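Local coordinates for protein NEDD8-conjugating enzyme UBC12 (PDB 3O2U) that accepts the ubiquitin-like protein Rub1 (NEDD8) from its E1 enzyme as a thioester and catalyses its covalent attachment to other proteins, chiefly the cullin Cdc53, at residues P64-I69 and L86-V91; V68-D73 and G137-F142. All blocks are in the same frame, centred on the assembly; numbering follows the deposited sequence.

Interaction 1: residues P64-I69 and L86-V91; sequences PKLEVI and LDFNEV
Leu-66 and Leu-86 face each other as an antiparallel hydrogen-bonded pair, the register that ties strand 65-70 to strand 82-87 in the central sheet of the UBC fold. Both backbone bonds of the pair are present: Leu-66 N reaches Leu-86 O at 3.0 Å, and Leu-86 N reaches Leu-66 O at 2.8 Å. The ladder runs one step past the regular strand, where Phe-88 N gives a nearly straight bond (176°) to Pro-64 O.

The tightly packed side is the face carrying Leu-66, Val-68 and Leu-86. CD1 of Leu-66 lies obliquely against the Phe-88 ring, 3.6 Å from CE2. The ring gets there because its CG stands anti to the carbonyl carbon of Phe-88 (chi1 -64°). Farther along, Val-68 CG2 meets Leu-86 CD1 at 3.7 Å. Leu-38 of helix 29-39 and Leu-131 of helix 131-143 pack on Leu-66, so the apolar layer continues beyond the hairpin.

On the other face, partly open to solvent, Lys-65 and Asp-87 form the non-hydrogen-bonded pair and their side chains run alongside each other. Bends at chi3 and chi4 turn the lysine back, bringing Lys-65 NZ to 2.8 Å from Asp-87 OD1 in the modelled conformer of Asp-87, one of two; this salt bridge arrives from above the carboxylate plane (52° out of it). An alanine here would take away the ammonium and is likely to leave the Asp-87 carboxylate without its mate across the strands.

The directional backbone bonds at the open end of the hairpin thus fix the strand register, while the side chains differ by face: hydrocarbon seals the inner one, and the partly exposed one can carry a charge pair, made in at least one conformer of Asp-87.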
# COMPACT_ATOMS: atom_id res chain seq x y z
N PRO A 64 11.74 0.08 -5.47
CA PRO A 64 10.90 1.28 -5.60
C PRO A 64 9.94 1.34 -4.42
O PRO A 64 9.50 0.30 -3.91
CB PRO A 64 10.14 1.02 -6.91
CG PRO A 64 11.03 0.06 -7.69
CD PRO A 64 11.61 -0.82 -6.63
N LYS A 65 9.62 2.54 -3.99
CA LYS A 65 8.74 2.71 -2.83
C LYS A 65 7.92 3.98 -2.99
O LYS A 65 8.45 5.03 -3.40
CB LYS A 65 9.56 2.73 -1.54
CG LYS A 65 8.73 2.85 -0.27
CD LYS A 65 9.63 3.13 0.92
CE LYS A 65 10.58 1.97 1.17
NZ LYS A 65 9.99 1.08 2.21
N LEU A 66 6.62 3.87 -2.72
CA LEU A 66 5.71 5.01 -2.86
C LEU A 66 5.03 5.23 -1.52
O LEU A 66 4.82 4.28 -0.76
CB LEU A 66 4.62 4.72 -3.90
CG LEU A 66 5.06 4.09 -5.23
CD1 LEU A 66 3.84 3.73 -6.09
CD2 LEU A 66 6.00 5.02 -6.00
N GLU A 67 4.68 6.48 -1.24
CA GLU A 67 3.82 6.79 -0.11
C GLU A 67 2.46 7.22 -0.66
O GLU A 67 2.39 8.11 -1.50
CB GLU A 67 4.38 7.93 0.73
CG GLU A 67 3.49 8.27 1.93
CD GLU A 67 3.92 9.54 2.64
OE1 GLU A 67 4.52 10.42 1.99
OE2 GLU A 67 3.63 9.66 3.85
N VAL A 68 1.40 6.58 -0.19
CA VAL A 68 0.06 6.92 -0.66
C VAL A 68 -0.71 7.51 0.51
O VAL A 68 -0.80 6.87 1.55
CB VAL A 68 -0.70 5.69 -1.18
CG1 VAL A 68 -2.17 6.04 -1.45
CG2 VAL A 68 -0.06 5.17 -2.45
N ILE A 69 -1.26 8.71 0.34
CA ILE A 69 -1.98 9.39 1.41
C ILE A 69 -3.47 9.52 1.09
O ILE A 69 -3.86 10.25 0.18
CB ILE A 69 -1.40 10.79 1.67
CG1 ILE A 69 0.09 10.69 2.03
CG2 ILE A 69 -2.19 11.49 2.78
CD1 ILE A 69 0.80 12.03 2.14
N LEU A 86 4.01 1.73 -0.06
CA LEU A 86 3.91 0.60 -0.98
C LEU A 86 5.32 0.23 -1.45
O LEU A 86 5.99 1.06 -2.08
CB LEU A 86 3.04 0.96 -2.19
CG LEU A 86 1.51 0.97 -2.02
CD1 LEU A 86 1.06 1.96 -0.96
CD2 LEU A 86 0.88 1.31 -3.34
N ASP A 87 5.76 -0.99 -1.15
CA ASP A 87 7.12 -1.45 -1.46
C ASP A 87 7.10 -2.53 -2.55
O ASP A 87 6.51 -3.60 -2.34
CB ASP A 87 7.78 -2.04 -0.20
CG ASP A 87 7.77 -1.09 0.98
OD1 ASP A 87 7.75 0.13 0.78
OD2 ASP A 87 7.80 -1.57 2.14
N PHE A 88 7.74 -2.26 -3.68
CA PHE A 88 7.70 -3.15 -4.83
C PHE A 88 8.97 -3.98 -4.90
O PHE A 88 10.06 -3.46 -4.69
CB PHE A 88 7.58 -2.33 -6.11
CG PHE A 88 6.32 -1.55 -6.20
CD1 PHE A 88 5.28 -1.98 -7.01
CD2 PHE A 88 6.14 -0.40 -5.44
CE1 PHE A 88 4.10 -1.28 -7.07
CE2 PHE A 88 4.96 0.31 -5.50
CZ PHE A 88 3.94 -0.12 -6.32
N ASN A 89 8.84 -5.27 -5.19
CA ASN A 89 10.02 -6.11 -5.45
C ASN A 89 10.19 -6.31 -6.95
O ASN A 89 9.41 -5.79 -7.75
CB ASN A 89 9.91 -7.43 -4.69
CG ASN A 89 8.70 -8.24 -5.10
OD1 ASN A 89 8.22 -8.14 -6.23
ND2 ASN A 89 8.21 -9.07 -4.18
N GLU A 90 11.21 -7.07 -7.35
CA GLU A 90 11.53 -7.19 -8.77
C GLU A 90 10.58 -8.14 -9.49
O GLU A 90 10.78 -8.49 -10.65
CB GLU A 90 13.00 -7.62 -8.97
CG GLU A 90 13.99 -6.50 -8.66
CD GLU A 90 13.71 -5.24 -9.47
OE1 GLU A 90 13.89 -5.28 -10.71
OE2 GLU A 90 13.30 -4.21 -8.87
N VAL A 91 9.53 -8.54 -8.79
CA VAL A 91 8.60 -9.52 -9.32
C VAL A 91 7.21 -8.93 -9.61
O VAL A 91 6.29 -9.63 -10.04
CB VAL A 91 8.61 -10.78 -8.41
CG1 VAL A 91 7.24 -11.31 -8.13
CG2 VAL A 91 9.52 -11.85 -9.04

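Interaction 2: residues V68-D73 and G137-F142; sequences VIVRPD and GLLFLF
Val-70, with more surface buried by this contact than any other residue of the two segments, sends CG1 between Leu-139 and Phe-142 of helix 131-143. Val-70 CG1 lies 3.5 Å from Leu-139 CD1, closer than usual van der Waals contact between carbons, and 4.0 Å from Phe-142 CD1. The valine torsion explains the choice of branch: CG1 is anti to the backbone N (chi1 -178°), while Val-70 CG2 sits beside that nitrogen and comes only loosely, at 4.5 Å, to Leu-138 CB.

Pro-72, just past the end of strand 65-70, makes the second large contribution. Pro-72 CG rests 3.9 Å from Phe-142 CB, at the root of the aromatic side chain, and approaches the ring obliquely. Outside the two segments the Phe-142 ring makes edge-to-face contacts with His-107 and Tyr-77, and the side chain also packs on Ile-82 and Phe-84 of strand 82-87.

The helix segment runs in nearly the same direction as strand 68-70, at 26° between the axes, and the two approach to 9.3 Å, a spacing filled by the side chains of Val-70, Leu-138, Leu-139 and Phe-142. This is the packing of the central helix of the UBC fold on its antiparallel sheet. Leu-138 in the same layer lies about 9 Å, side chain to side chain, from Cys-117, the predicted thioester-forming cysteine.

All the close contacts across the interface join carbon to carbon, so helix and strand are held by shape and the exclusion of water, while backbone bonds such as Phe-142 N to Leu-139 O in the helix and those of Val-70 with Ile-82 in the sheet stay within each element.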
# COMPACT_ATOMS: atom_id res chain seq x y z
N VAL A 68 1.40 6.58 -0.19
CA VAL A 68 0.06 6.92 -0.66
C VAL A 68 -0.71 7.51 0.51
O VAL A 68 -0.80 6.87 1.55
CB VAL A 68 -0.70 5.69 -1.18
CG1 VAL A 68 -2.17 6.04 -1.45
CG2 VAL A 68 -0.06 5.17 -2.45
N ILE A 69 -1.26 8.71 0.34
CA ILE A 69 -1.98 9.39 1.41
C ILE A 69 -3.47 9.52 1.09
O ILE A 69 -3.86 10.25 0.18
CB ILE A 69 -1.40 10.79 1.67
CG1 ILE A 69 0.09 10.69 2.03
CG2 ILE A 69 -2.19 11.49 2.78
CD1 ILE A 69 0.80 12.03 2.14
N VAL A 70 -4.30 8.81 1.85
CA VAL A 70 -5.74 8.84 1.65
C VAL A 70 -6.39 9.82 2.64
O VAL A 70 -6.22 9.68 3.85
CB VAL A 70 -6.33 7.42 1.79
CG1 VAL A 70 -7.83 7.41 1.53
CG2 VAL A 70 -5.63 6.47 0.79
N ARG A 71 -7.09 10.82 2.10
CA ARG A 71 -7.82 11.81 2.90
C ARG A 71 -9.27 11.89 2.40
O ARG A 71 -9.59 12.71 1.55
CB ARG A 71 -7.15 13.19 2.78
CG ARG A 71 -7.71 14.25 3.74
CD ARG A 71 -6.83 15.49 3.72
NE ARG A 71 -7.29 16.56 4.62
CZ ARG A 71 -8.14 17.52 4.25
NH1 ARG A 71 -8.64 17.53 3.02
NH2 ARG A 71 -8.49 18.46 5.11
N PRO A 72 -10.12 11.00 2.90
CA PRO A 72 -11.51 10.89 2.42
C PRO A 72 -12.26 12.18 2.69
O PRO A 72 -11.98 12.83 3.70
CB PRO A 72 -12.09 9.77 3.30
CG PRO A 72 -10.91 9.00 3.74
CD PRO A 72 -9.81 9.98 3.92
N ASP A 73 -13.20 12.55 1.83
CA ASP A 73 -13.98 13.75 2.11
C ASP A 73 -15.43 13.41 2.48
O ASP A 73 -16.28 14.30 2.53
CB ASP A 73 -13.92 14.74 0.95
CG ASP A 73 -14.49 14.16 -0.34
OD1 ASP A 73 -14.90 12.98 -0.35
OD2 ASP A 73 -14.53 14.91 -1.35
N GLY A 137 -8.60 0.78 -4.18
CA GLY A 137 -8.96 -0.17 -3.14
C GLY A 137 -8.70 0.33 -1.73
O GLY A 137 -9.51 0.10 -0.82
N LEU A 138 -7.58 1.01 -1.54
CA LEU A 138 -7.24 1.59 -0.24
C LEU A 138 -8.25 2.70 0.10
O LEU A 138 -8.70 2.83 1.22
CB LEU A 138 -5.80 2.13 -0.26
CG LEU A 138 -4.75 1.03 -0.41
CD1 LEU A 138 -3.32 1.59 -0.54
CD2 LEU A 138 -4.84 0.04 0.74
N LEU A 139 -8.61 3.49 -0.89
CA LEU A 139 -9.61 4.53 -0.67
C LEU A 139 -10.92 3.89 -0.21
O LEU A 139 -11.46 4.24 0.84
CB LEU A 139 -9.82 5.33 -1.94
CG LEU A 139 -10.84 6.47 -1.84
CD1 LEU A 139 -10.51 7.38 -0.67
CD2 LEU A 139 -10.91 7.25 -3.14
N PHE A 140 -11.40 2.93 -0.99
CA PHE A 140 -12.69 2.26 -0.76
C PHE A 140 -12.81 1.60 0.63
O PHE A 140 -13.91 1.44 1.16
CB PHE A 140 -12.91 1.22 -1.87
CG PHE A 140 -14.34 0.75 -2.01
CD1 PHE A 140 -15.32 1.60 -2.47
CD2 PHE A 140 -14.68 -0.56 -1.68
CE1 PHE A 140 -16.64 1.15 -2.59
CE2 PHE A 140 -15.99 -1.01 -1.81
CZ PHE A 140 -16.97 -0.16 -2.27
N LEU A 141 -11.68 1.22 1.21
CA LEU A 141 -11.68 0.68 2.57
C LEU A 141 -12.26 1.68 3.57
O LEU A 141 -12.87 1.30 4.57
CB LEU A 141 -10.25 0.35 3.02
CG LEU A 141 -9.55 -0.94 2.59
CD1 LEU A 141 -8.11 -0.90 3.07
CD2 LEU A 141 -10.24 -2.17 3.15
N PHE A 142 -12.04 2.96 3.31
CA PHE A 142 -12.50 4.00 4.22
C PHE A 142 -13.91 4.47 3.89
O PHE A 142 -14.61 5.00 4.75
CB PHE A 142 -11.52 5.17 4.22
CG PHE A 142 -10.16 4.80 4.75
CD1 PHE A 142 -9.15 4.41 3.88
CD2 PHE A 142 -9.91 4.78 6.11
CE1 PHE A 142 -7.89 4.05 4.36
CE2 PHE A 142 -8.66 4.39 6.61
CZ PHE A 142 -7.65 4.02 5.72

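Strand 65-70 serves both contacts, which share Val-68 and Ile-69 and lie about 17 Å apart between centres. Both are largely buried. Interaction 1 works within the sheet, edge to edge with the neighbouring strand, and combines directional backbone bonding with a charge pair, modelled in one conformer, on its partly exposed face. Interaction 2 works across the layers, from sheet to helix, and is apolar throughout. The area buried follows the same division: 422 Å² for 64-69 with 86-91, against 241 Å² for 68-73 with 137-142. Val-68 belongs to both strand segments, and Ile-135, in the helix used by interaction 2, packs on it.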